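Local coordinates for transcriptional regulator, TetR family (PDB 3C2B), which probably binds DNA through an N-terminal helix-turn-helix motif and regulates transcription as a TetR-type factor, at residues A[153-158]-A[208-213]; A[78-83]-A[144-149]. All blocks are in the same frame, centred on the assembly; numbering follows the deposited sequence.

Contact 1. Residues A[153-158]-A[208-213]; sequences SGYLRF and EKVHSE
Tyr-155 meets Lys-209 obliquely and Glu-213 at its hydroxyl edge, two residues one turn apart on the short helix 208-214. Lys-209 leaves the helix with CG anti to its backbone N and runs on fully extended, slanting past the ring with its CG 3.7 Å from Tyr-155 CE1. Its NZ then bonds to Ser-153 O at 2.8 Å, at a C=O...N angle of 157°, and makes an off-centre cation-pi contact, 4.5 Å from the centroid of the Tyr-155 ring. Ser-153 O lies over the same face, so amine and carbonyl share that side of the ring. At the far end Tyr-155 OH donates to Glu-213 OE1 (2.9 Å), on the syn side but 29° out of the plane of a carboxylate turned 82° from the ring; Glu-213 OE2 accepts from Ala-86 N, so the acid is held at both oxygens. Val-210 crosses the tyrosine side chain obliquely, its CB and its CG2, anti to the backbone N, each 3.6 Å from Tyr-155 CB. Gly-154, with positive phi, closes a Schellman motif. The arrangement is that of a C-capped helix, 137-152, whose exit loop docks against the C-terminal helix of an all-helical TetR-type regulatory domain.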
ATOM      1  N   SER A 153      25.990 -13.982 -10.571  1.00 61.10           N
ATOM      2  CA  SER A 153      26.924 -13.366 -11.463  1.00 61.50           C
ATOM      3  C   SER A 153      27.904 -12.527 -10.701  1.00 61.62           C
ATOM      4  O   SER A 153      28.738 -11.861 -11.297  1.00 62.32           O
ATOM      5  CB  SER A 153      26.194 -12.547 -12.519  1.00 62.02           C
ATOM      6  OG  SER A 153      25.387 -13.387 -13.335  1.00 62.00           O
ATOM      7  N   GLY A 154      27.812 -12.579  -9.372  1.00 61.43           N
ATOM      8  CA  GLY A 154      28.712 -11.866  -8.487  1.00 60.68           C
ATOM      9  C   GLY A 154      28.376 -10.400  -8.293  1.00 60.65           C
ATOM     10  O   GLY A 154      29.187  -9.652  -7.710  1.00 59.58           O
ATOM     11  N   TYR A 155      27.202  -9.969  -8.771  1.00 59.92           N
ATOM     12  CA  TYR A 155      26.846  -8.523  -8.730  1.00 60.25           C
ATOM     13  C   TYR A 155      26.012  -8.074  -7.516  1.00 58.70           C
ATOM     14  O   TYR A 155      25.970  -6.895  -7.214  1.00 59.66           O
ATOM     15  CB  TYR A 155      26.140  -8.084 -10.022  1.00 61.14           C
ATOM     16  CG  TYR A 155      26.949  -8.286 -11.282  1.00 63.29           C
ATOM     17  CD1 TYR A 155      28.218  -7.691 -11.445  1.00 63.46           C
ATOM     18  CD2 TYR A 155      26.438  -9.067 -12.331  1.00 63.71           C
ATOM     19  CE1 TYR A 155      28.951  -7.886 -12.610  1.00 64.84           C
ATOM     20  CE2 TYR A 155      27.161  -9.253 -13.495  1.00 64.11           C
ATOM     21  CZ  TYR A 155      28.413  -8.675 -13.628  1.00 64.26           C
ATOM     22  OH  TYR A 155      29.096  -8.887 -14.800  1.00 63.99           O
ATOM     23  N   LEU A 156      25.367  -9.019  -6.839  1.00 57.94           N
ATOM     24  CA  LEU A 156      24.518  -8.746  -5.663  1.00 57.72           C
ATOM     25  C   LEU A 156      24.917  -9.609  -4.483  1.00 58.26           C
ATOM     26  O   LEU A 156      25.192 -10.799  -4.638  1.00 57.05           O
ATOM     27  CB  LEU A 156      23.039  -9.035  -5.957  1.00 56.09           C
ATOM     28  CG  LEU A 156      22.381  -8.257  -7.079  1.00 53.33           C
ATOM     29  CD1 LEU A 156      20.947  -8.757  -7.175  1.00 50.42           C
ATOM     30  CD2 LEU A 156      22.453  -6.754  -6.759  1.00 50.31           C
ATOM     31  N   ARG A 157      24.912  -9.002  -3.307  1.00 58.86           N
ATOM     32  CA  ARG A 157      25.205  -9.713  -2.094  1.00 61.19           C
ATOM     33  C   ARG A 157      24.062  -9.454  -1.117  1.00 59.87           C
ATOM     34  O   ARG A 157      23.624  -8.320  -0.974  1.00 60.91           O
ATOM     35  CB  ARG A 157      26.570  -9.238  -1.539  1.00 61.04           C
ATOM     36  CG  ARG A 157      26.717  -9.312  -0.042  1.00 63.56           C
ATOM     37  CD  ARG A 157      27.978  -8.580   0.526  1.00 66.30           C
ATOM     38  NE  ARG A 157      28.092  -7.129   0.250  1.00 75.35           N
ATOM     39  CZ  ARG A 157      27.181  -6.182   0.532  1.00 78.50           C
ATOM     40  NH1 ARG A 157      25.991  -6.475   1.072  1.00 78.87           N
ATOM     41  NH2 ARG A 157      27.459  -4.911   0.238  1.00 79.12           N
ATOM     42  N   PHE A 158      23.565 -10.500  -0.464  1.00 58.73           N
ATOM     43  CA  PHE A 158      22.536 -10.338   0.580  1.00 57.88           C
ATOM     44  C   PHE A 158      22.495 -11.581   1.460  1.00 58.15           C
ATOM     45  O   PHE A 158      22.806 -12.673   1.000  1.00 57.16           O
ATOM     46  CB  PHE A 158      21.124 -10.060  -0.009  1.00 56.63           C
ATOM     47  CG  PHE A 158      20.791 -10.910  -1.225  1.00 53.81           C
ATOM     48  CD1 PHE A 158      20.929 -10.387  -2.493  1.00 51.16           C
ATOM     49  CD2 PHE A 158      20.419 -12.236  -1.090  1.00 51.18           C
ATOM     50  CE1 PHE A 158      20.680 -11.162  -3.618  1.00 52.94           C
ATOM     51  CE2 PHE A 158      20.159 -13.025  -2.200  1.00 51.11           C
ATOM     52  CZ  PHE A 158      20.291 -12.490  -3.476  1.00 54.46           C
ATOM     53  N   GLU A 208      31.073  -4.689  -5.032  1.00 52.36           N
ATOM     54  CA  GLU A 208      32.124  -3.941  -5.698  1.00 52.87           C
ATOM     55  C   GLU A 208      32.238  -4.219  -7.219  1.00 52.15           C
ATOM     56  O   GLU A 208      32.465  -3.296  -8.001  1.00 52.52           O
ATOM     57  CB  GLU A 208      33.421  -4.215  -4.953  1.00 53.39           C
ATOM     58  CG  GLU A 208      34.664  -3.666  -5.592  1.00 57.75           C
ATOM     59  CD  GLU A 208      35.641  -3.118  -4.568  1.00 62.71           C
ATOM     60  OE1 GLU A 208      35.541  -3.501  -3.356  1.00 64.36           O
ATOM     61  OE2 GLU A 208      36.490  -2.288  -4.985  1.00 61.43           O
ATOM     62  N   LYS A 209      32.060  -5.472  -7.629  1.00 51.46           N
ATOM     63  CA  LYS A 209      32.045  -5.868  -9.056  1.00 50.99           C
ATOM     64  C   LYS A 209      30.974  -5.126  -9.874  1.00 50.92           C
ATOM     65  O   LYS A 209      31.285  -4.617 -10.957  1.00 50.73           O
ATOM     66  CB  LYS A 209      31.823  -7.384  -9.197  1.00 51.32           C
ATOM     67  CG  LYS A 209      32.102  -7.972 -10.592  1.00 51.20           C
ATOM     68  CD  LYS A 209      31.773  -9.465 -10.651  1.00 50.56           C
ATOM     69  CE  LYS A 209      32.131 -10.070 -12.002  1.00 52.76           C
ATOM     70  NZ  LYS A 209      31.261 -11.246 -12.366  1.00 53.61           N
ATOM     71  N   VAL A 210      29.728  -5.076  -9.380  1.00 50.03           N
ATOM     72  CA  VAL A 210      28.656  -4.424 -10.131  1.00 48.65           C
ATOM     73  C   VAL A 210      28.932  -2.928 -10.325  1.00 48.37           C
ATOM     74  O   VAL A 210      28.714  -2.406 -11.401  1.00 47.60           O
ATOM     75  CB  VAL A 210      27.251  -4.697  -9.547  1.00 49.34           C
ATOM     76  CG1 VAL A 210      26.945  -3.777  -8.352  1.00 48.23           C
ATOM     77  CG2 VAL A 210      26.181  -4.524 -10.626  1.00 49.12           C
ATOM     78  N   HIS A 211      29.457  -2.265  -9.296  1.00 48.40           N
ATOM     79  CA  HIS A 211      29.709  -0.824  -9.334  1.00 48.81           C
ATOM     80  C   HIS A 211      30.911  -0.460 -10.219  1.00 48.76           C
ATOM     81  O   HIS A 211      30.845   0.486 -11.021  1.00 48.30           O
ATOM     82  CB  HIS A 211      29.867  -0.258  -7.919  1.00 49.24           C
ATOM     83  CG  HIS A 211      28.613  -0.353  -7.083  1.00 52.06           C
ATOM     84  ND1 HIS A 211      27.389   0.123  -7.509  1.00 53.48           N
ATOM     85  CD2 HIS A 211      28.408  -0.858  -5.844  1.00 53.20           C
ATOM     86  CE1 HIS A 211      26.479  -0.114  -6.580  1.00 54.63           C
ATOM     87  NE2 HIS A 211      27.072  -0.705  -5.558  1.00 54.61           N
ATOM     88  N   SER A 212      32.005  -1.208 -10.092  1.00 48.73           N
ATOM     89  CA  SER A 212      33.176  -0.898 -10.903  1.00 48.94           C
ATOM     90  C   SER A 212      32.975  -1.315 -12.377  1.00 48.49           C
ATOM     91  O   SER A 212      33.568  -0.727 -13.274  1.00 48.58           O
ATOM     92  CB  SER A 212      34.455  -1.459 -10.286  1.00 49.10           C
ATOM     93  OG  SER A 212      34.444  -2.869 -10.285  1.00 52.25           O
ATOM     94  N   GLU A 213      32.103  -2.293 -12.625  1.00 48.23           N
ATOM     95  CA  GLU A 213      31.753  -2.661 -13.999  1.00 48.17           C
ATOM     96  C   GLU A 213      30.764  -1.687 -14.647  1.00 48.27           C
ATOM     97  O   GLU A 213      30.922  -1.345 -15.809  1.00 48.33           O
ATOM     98  CB  GLU A 213      31.225  -4.092 -14.086  1.00 47.84           C
ATOM     99  CG  GLU A 213      30.800  -4.491 -15.499  1.00 49.07           C
ATOM    100  CD  GLU A 213      30.535  -5.965 -15.641  1.00 48.69           C
ATOM    101  OE1 GLU A 213      31.112  -6.735 -14.835  1.00 51.37           O
ATOM    102  OE2 GLU A 213      29.763  -6.338 -16.561  1.00 46.37           O
TER

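Contact 2. Residues A[78-83]-A[144-149]; sequences EKAGDR and RGLIEA
Ala-80 CB points into the backbone of helix 137-152 at Gly-145, the first of two places where a methyl group lies against main-chain atoms by van der Waals contact. The methyl lies 3.5 Å from Gly-145 C and 3.6 Å from Gly-145 O, so it rests chiefly on the Gly-145 peptide group. The CA atoms of Ala-80 and Gly-145 are 5.2 Å apart, and Gly-145 has no side chain to stand between the methyl and the helix backbone. The second place reverses the roles. One turn further along the helix, Ala-149 CB is directed at the loop and meets Gly-81 O at 3.5 Å, with Asp-82 O farther off at 4.0 Å from the same methyl. The side chain of Asp-82 itself starts away from the helix, leaving its main chain to make the approach.

Between side chains there is one apolar pair, a looser touch in which Leu-146 CD1 lies 4.3 Å from Ala-80 CB.

Hydrogen bonding plays no part between the two segments. The polar bonds run within the helix, where Ala-149 N donates to Gly-145 O at 2.9 Å, tying together the two residues on which the loop rests. Glu-148, whose carboxylate forms a salt bridge with Arg-151, likewise looks to its own helix.

Residues 80-82 thus lie along one side of helix 137-152, in the linker between helix 59-71 and helix 86-104. Leu-146 packs on His-92, Leu-93 and Phe-96 of helix 86-104, while Ile-147 meets Phe-158 in the loop that precedes helix 161-173.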
ATOM      1  N   GLU A  78       9.363 -13.254 -18.852  1.00 71.18           N
ATOM      2  CA  GLU A  78      10.449 -14.040 -19.417  1.00 70.76           C
ATOM      3  C   GLU A  78      11.327 -14.640 -18.321  1.00 70.57           C
ATOM      4  O   GLU A  78      11.800 -13.921 -17.435  1.00 70.37           O
ATOM      5  CB  GLU A  78      11.291 -13.157 -20.352  1.00 70.83           C
ATOM      6  CG  GLU A  78      10.459 -12.200 -21.222  1.00 70.64           C
ATOM      7  CD  GLU A  78      11.275 -11.094 -21.880  1.00 70.40           C
ATOM      8  OE1 GLU A  78      10.669 -10.095 -22.327  1.00 69.51           O
ATOM      9  OE2 GLU A  78      12.515 -11.216 -21.954  1.00 70.10           O
ATOM     10  N   LYS A  79      11.525 -15.959 -18.381  1.00 70.36           N
ATOM     11  CA  LYS A  79      12.457 -16.656 -17.489  1.00 70.12           C
ATOM     12  C   LYS A  79      13.794 -15.924 -17.493  1.00 70.04           C
ATOM     13  O   LYS A  79      14.426 -15.772 -18.544  1.00 69.99           O
ATOM     14  CB  LYS A  79      12.669 -18.117 -17.922  1.00 70.06           C
ATOM     15  CG  LYS A  79      11.840 -19.171 -17.155  1.00 69.90           C
ATOM     16  CD  LYS A  79      12.608 -20.577 -17.272  1.00 69.29           C
ATOM     17  CE  LYS A  79      11.616 -21.742 -17.136  1.00 68.76           C
ATOM     18  NZ  LYS A  79      11.070 -21.855 -15.596  1.00 67.74           N
ATOM     19  N   ALA A  80      14.200 -15.451 -16.315  1.00 69.94           N
ATOM     20  CA  ALA A  80      15.476 -14.754 -16.146  1.00 69.73           C
ATOM     21  C   ALA A  80      16.639 -15.687 -16.465  1.00 69.60           C
ATOM     22  O   ALA A  80      16.728 -16.789 -15.914  1.00 69.57           O
ATOM     23  CB  ALA A  80      15.599 -14.203 -14.736  1.00 69.72           C
ATOM     24  N   GLY A  81      17.514 -15.241 -17.367  1.00 69.41           N
ATOM     25  CA  GLY A  81      18.623 -16.068 -17.850  1.00 69.11           C
ATOM     26  C   GLY A  81      19.593 -16.403 -16.738  1.00 68.62           C
ATOM     27  O   GLY A  81      19.834 -15.580 -15.860  1.00 68.95           O
ATOM     28  N   ASP A  82      20.141 -17.615 -16.779  1.00 68.04           N
ATOM     29  CA  ASP A  82      21.079 -18.094 -15.761  1.00 67.02           C
ATOM     30  C   ASP A  82      22.079 -17.007 -15.357  1.00 65.70           C
ATOM     31  O   ASP A  82      22.247 -16.732 -14.169  1.00 65.64           O
ATOM     32  CB  ASP A  82      21.793 -19.358 -16.247  1.00 67.53           C
ATOM     33  CG  ASP A  82      22.142 -20.322 -15.108  1.00 69.02           C
ATOM     34  OD1 ASP A  82      21.355 -21.272 -14.860  1.00 68.97           O
ATOM     35  OD2 ASP A  82      23.213 -20.135 -14.474  1.00 70.60           O
ATOM     36  N   ARG A  83      22.711 -16.365 -16.342  1.00 63.84           N
ATOM     37  CA  ARG A  83      23.737 -15.363 -16.047  1.00 61.68           C
ATOM     38  C   ARG A  83      23.645 -14.062 -16.858  1.00 59.69           C
ATOM     39  O   ARG A  83      23.166 -14.056 -17.998  1.00 59.55           O
ATOM     40  CB  ARG A  83      25.123 -15.985 -16.132  1.00 61.76           C
ATOM     41  CG  ARG A  83      25.443 -16.892 -14.940  1.00 63.11           C
ATOM     42  CD  ARG A  83      26.942 -17.098 -14.755  1.00 64.71           C
ATOM     43  NE  ARG A  83      27.643 -15.810 -14.780  1.00 66.14           N
ATOM     44  CZ  ARG A  83      28.784 -15.539 -14.151  1.00 65.61           C
ATOM     45  NH1 ARG A  83      29.310 -14.326 -14.266  1.00 65.26           N
ATOM     46  NH2 ARG A  83      29.387 -16.452 -13.391  1.00 64.41           N
ATOM     47  N   ARG A 144      12.571 -12.496  -8.297  1.00 48.68           N
ATOM     48  CA  ARG A 144      13.479 -13.452  -7.647  1.00 49.40           C
ATOM     49  C   ARG A 144      14.447 -14.041  -8.653  1.00 48.44           C
ATOM     50  O   ARG A 144      15.621 -14.219  -8.339  1.00 48.09           O
ATOM     51  CB  ARG A 144      12.718 -14.612  -6.995  1.00 49.23           C
ATOM     52  CG  ARG A 144      11.676 -14.220  -5.980  1.00 51.60           C
ATOM     53  CD  ARG A 144      11.161 -15.509  -5.309  1.00 55.14           C
ATOM     54  NE  ARG A 144       9.703 -15.596  -5.335  1.00 58.53           N
ATOM     55  CZ  ARG A 144       8.882 -15.056  -4.433  1.00 58.31           C
ATOM     56  NH1 ARG A 144       9.337 -14.366  -3.386  1.00 58.77           N
ATOM     57  NH2 ARG A 144       7.583 -15.209  -4.592  1.00 59.50           N
ATOM     58  N   GLY A 145      13.932 -14.365  -9.840  1.00 47.71           N
ATOM     59  CA  GLY A 145      14.758 -14.848 -10.963  1.00 47.89           C
ATOM     60  C   GLY A 145      15.890 -13.883 -11.299  1.00 47.73           C
ATOM     61  O   GLY A 145      17.050 -14.262 -11.392  1.00 47.71           O
ATOM     62  N   LEU A 146      15.541 -12.619 -11.437  1.00 47.85           N
ATOM     63  CA  LEU A 146      16.487 -11.517 -11.640  1.00 48.28           C
ATOM     64  C   LEU A 146      17.506 -11.330 -10.504  1.00 48.49           C
ATOM     65  O   LEU A 146      18.688 -11.156 -10.738  1.00 49.07           O
ATOM     66  CB  LEU A 146      15.670 -10.247 -11.770  1.00 47.86           C
ATOM     67  CG  LEU A 146      15.949  -9.296 -12.905  1.00 49.90           C
ATOM     68  CD1 LEU A 146      16.339 -10.040 -14.168  1.00 48.51           C
ATOM     69  CD2 LEU A 146      14.704  -8.404 -13.127  1.00 46.94           C
ATOM     70  N   ILE A 147      17.025 -11.363  -9.266  1.00 48.12           N
ATOM     71  CA  ILE A 147      17.838 -11.179  -8.099  1.00 47.17           C
ATOM     72  C   ILE A 147      18.793 -12.363  -7.961  1.00 48.06           C
ATOM     73  O   ILE A 147      19.971 -12.185  -7.634  1.00 48.40           O
ATOM     74  CB  ILE A 147      16.941 -10.964  -6.853  1.00 46.94           C
ATOM     75  CG1 ILE A 147      16.172  -9.628  -6.978  1.00 46.08           C
ATOM     76  CG2 ILE A 147      17.755 -10.952  -5.560  1.00 46.59           C
ATOM     77  CD1 ILE A 147      15.307  -9.282  -5.716  1.00 45.37           C
ATOM     78  N   GLU A 148      18.297 -13.566  -8.219  1.00 48.82           N
ATOM     79  CA  GLU A 148      19.149 -14.753  -8.252  1.00 49.64           C
ATOM     80  C   GLU A 148      20.225 -14.671  -9.352  1.00 50.15           C
ATOM     81  O   GLU A 148      21.400 -14.917  -9.087  1.00 49.80           O
ATOM     82  CB  GLU A 148      18.272 -16.011  -8.375  1.00 49.96           C
ATOM     83  CG  GLU A 148      18.982 -17.341  -8.262  1.00 53.15           C
ATOM     84  CD  GLU A 148      20.073 -17.354  -7.212  1.00 55.21           C
ATOM     85  OE1 GLU A 148      19.956 -16.674  -6.176  1.00 58.52           O
ATOM     86  OE2 GLU A 148      21.047 -18.087  -7.424  1.00 58.31           O
ATOM     87  N   ALA A 149      19.829 -14.318 -10.574  1.00 50.69           N
ATOM     88  CA  ALA A 149      20.794 -14.078 -11.670  1.00 52.14           C
ATOM     89  C   ALA A 149      21.894 -13.049 -11.314  1.00 53.42           C
ATOM     90  O   ALA A 149      23.067 -13.294 -11.610  1.00 53.60           O
ATOM     91  CB  ALA A 149      20.068 -13.647 -12.942  1.00 52.41           C
TER

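In the fold
Contact 2, on helix 137-152, precedes contact 1, which uses the loop leaving it; the two are in series along the chain, on the same side of its centre, with their own centres about 15 Å apart. They are joined directly at several points: Phe-158 CE1 packs 3.5 Å from Ile-147 CG2, and Leu-156 CD1 lies 3.6 Å from Ile-147 O. Ser-153 OG, bonded to Ala-149 O and to the backbone N of Val-84, links the helix end to the linker that runs from 78-83 into helix 86-104. Lys-209 NZ and Arg-83 NH1 are 4.1 Å apart, two like charges close together. Both contacts are separate from the predicted helix-turn-helix motif, residues 37-56.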